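Ethylbenzene dehydrogenase alpha-subunit (PDB 2IVF) forms the molybdenum- and iron-sulfur-carrying subunit of a molybdopterin oxidoreductase, holding molybdenum with two pterin guanine dinucleotide cofactors. Local coordinates at residues 403-406 with 407-410. Sequence-based numbering, arbitrary orientation.
Sequences EGLR and EHLK
Leu405 and Leu409, four residues apart and so one turn on, meet on the buried side of the helical segment. With CG of Leu405 anti to the backbone N (chi1 -173°), the CG branch point lies 3.7 Å from Leu409 CD1, while Leu405 CD1 reaches the ring edge of His408, 4.0 Å from CD2 and near the ring plane. Leucine suits this side, since both residues are buried and their branched ends pack against one another and helix 303-316.

The backbone provides the alpha-helical i to i+4 ladder. His408 N bonds to Gly404 O at 2.9 Å, and Leu409 N bonds to Leu405 O at 2.8 Å. The bond from Glu407 N to Glu403 O, 3.3 Å long, is weak. Lys410 N then bonds only three residues back, to Glu407 O at 3.0 Å, so the winding tightens at this point.

Charged chains occupy the more exposed side. Arg406, its chain bent at chi3 (88°), turns back toward Glu403, and NH1 makes a salt bridge of 3.1 Å to OE1. The oxygen lies in the guanidinium plane and is approached on its syn side; it also accepts the Gly384 backbone N-H, so two donors hold it. Histidine serves on the helix flank because its ring offers both flat surface and polar nitrogen: NE2 hydrogen-bonds to Pro829 O, and the ring meets that of Tyr412.

Strand 395-400 runs directly into this helix, whose leucine side packs on helix 303-316 through Ile315 and, from Leu409, Leu308 and Gln312.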
ATOM      1  N   GLU A 403       7.876  -7.289  44.289  1.00 24.74           N
ATOM      2  CA  GLU A 403       7.251  -8.290  45.164  1.00 24.57           C
ATOM      3  C   GLU A 403       5.741  -8.350  44.915  1.00 24.50           C
ATOM      4  O   GLU A 403       5.161  -9.443  44.883  1.00 25.40           O
ATOM      5  CB  GLU A 403       7.576  -8.016  46.629  1.00 25.07           C
ATOM      6  CG  GLU A 403       7.000  -9.055  47.593  1.00 27.55           C
ATOM      7  CD  GLU A 403       7.688 -10.425  47.573  1.00 32.85           C
ATOM      8  OE1 GLU A 403       8.799 -10.588  47.025  1.00 33.17           O
ATOM      9  OE2 GLU A 403       7.086 -11.357  48.149  1.00 38.79           O
ATOM     10  N   GLY A 404       5.107  -7.200  44.688  1.00 23.92           N
ATOM     11  CA  GLY A 404       3.710  -7.176  44.273  1.00 24.00           C
ATOM     12  C   GLY A 404       3.542  -7.853  42.919  1.00 24.26           C
ATOM     13  O   GLY A 404       2.638  -8.649  42.694  1.00 23.58           O
ATOM     14  N   LEU A 405       4.420  -7.526  42.003  1.00 25.06           N
ATOM     15  CA  LEU A 405       4.364  -8.133  40.703  1.00 25.45           C
ATOM     16  C   LEU A 405       4.507  -9.645  40.737  1.00 25.57           C
ATOM     17  O   LEU A 405       3.854 -10.339  39.928  1.00 23.73           O
ATOM     18  CB  LEU A 405       5.444  -7.540  39.837  1.00 25.70           C
ATOM     19  CG  LEU A 405       5.440  -7.944  38.385  1.00 26.56           C
ATOM     20  CD1 LEU A 405       4.141  -7.521  37.653  1.00 25.37           C
ATOM     21  CD2 LEU A 405       6.670  -7.280  37.743  1.00 27.07           C
ATOM     22  N   ARG A 406       5.415 -10.153  41.576  1.00 25.12           N
ATOM     23  CA  ARG A 406       5.565 -11.600  41.736  1.00 27.09           C
ATOM     24  C   ARG A 406       4.225 -12.219  42.093  1.00 26.38           C
ATOM     25  O   ARG A 406       3.858 -13.228  41.525  1.00 26.99           O
ATOM     26  CB  ARG A 406       6.555 -11.973  42.845  1.00 26.80           C
ATOM     27  CG  ARG A 406       7.991 -11.685  42.506  1.00 29.60           C
ATOM     28  CD  ARG A 406       8.836 -11.966  43.691  1.00 32.43           C
ATOM     29  NE  ARG A 406       9.253 -13.358  43.716  1.00 37.02           N
ATOM     30  CZ  ARG A 406       9.631 -14.017  44.805  1.00 39.24           C
ATOM     31  NH1 ARG A 406       9.614 -13.458  46.018  1.00 40.35           N
ATOM     32  NH2 ARG A 406      10.022 -15.270  44.673  1.00 40.38           N
ATOM     33  N   GLU A 407       3.504 -11.620  43.036  1.00 26.67           N
ATOM     34  CA  GLU A 407       2.166 -12.106  43.400  1.00 26.61           C
ATOM     35  C   GLU A 407       1.224 -12.053  42.184  1.00 25.51           C
ATOM     36  O   GLU A 407       0.532 -13.008  41.864  1.00 23.98           O
ATOM     37  CB  GLU A 407       1.622 -11.286  44.587  1.00 27.14           C
ATOM     38  CG  GLU A 407       0.156 -11.514  44.965  1.00 28.86           C
ATOM     39  CD  GLU A 407      -0.336 -10.598  46.130  1.00 32.46           C
ATOM     40  OE1 GLU A 407      -1.136  -9.648  45.874  1.00 40.25           O
ATOM     41  OE2 GLU A 407       0.063 -10.829  47.302  1.00 38.15           O
ATOM     42  N   HIS A 408       1.203 -10.905  41.523  1.00 24.10           N
ATOM     43  CA  HIS A 408       0.265 -10.615  40.470  1.00 24.31           C
ATOM     44  C   HIS A 408       0.478 -11.585  39.290  1.00 24.25           C
ATOM     45  O   HIS A 408      -0.484 -12.064  38.688  1.00 23.46           O
ATOM     46  CB  HIS A 408       0.513  -9.170  40.054  1.00 24.26           C
ATOM     47  CG  HIS A 408      -0.234  -8.734  38.837  1.00 26.21           C
ATOM     48  ND1 HIS A 408      -1.604  -8.671  38.792  1.00 26.25           N
ATOM     49  CD2 HIS A 408       0.207  -8.265  37.647  1.00 24.02           C
ATOM     50  CE1 HIS A 408      -1.976  -8.224  37.604  1.00 27.39           C
ATOM     51  NE2 HIS A 408      -0.896  -7.954  36.896  1.00 22.07           N
ATOM     52  N   LEU A 409       1.743 -11.885  39.004  1.00 23.28           N
ATOM     53  CA  LEU A 409       2.083 -12.741  37.883  1.00 24.94           C
ATOM     54  C   LEU A 409       1.757 -14.207  38.190  1.00 25.53           C
ATOM     55  O   LEU A 409       1.856 -15.050  37.287  1.00 27.84           O
ATOM     56  CB  LEU A 409       3.570 -12.609  37.512  1.00 23.95           C
ATOM     57  CG  LEU A 409       3.937 -11.299  36.804  1.00 24.54           C
ATOM     58  CD1 LEU A 409       5.441 -11.184  36.640  1.00 24.14           C
ATOM     59  CD2 LEU A 409       3.223 -11.155  35.434  1.00 23.39           C
ATOM     60  N   LYS A 410       1.335 -14.523  39.412  1.00 26.43           N
ATOM     61  CA  LYS A 410       0.791 -15.869  39.663  1.00 27.07           C
ATOM     62  C   LYS A 410      -0.452 -16.199  38.800  1.00 27.49           C
ATOM     63  O   LYS A 410      -0.788 -17.362  38.591  1.00 28.08           O
ATOM     64  CB  LYS A 410       0.510 -16.076  41.142  1.00 27.74           C
ATOM     65  CG  LYS A 410       1.819 -16.131  41.926  1.00 28.88           C
ATOM     66  CD  LYS A 410       1.639 -16.432  43.390  1.00 28.27           C
ATOM     67  CE  LYS A 410       2.998 -16.486  44.085  1.00 30.22           C
ATOM     68  NZ  LYS A 410       2.827 -16.628  45.568  1.00 27.96           N
TER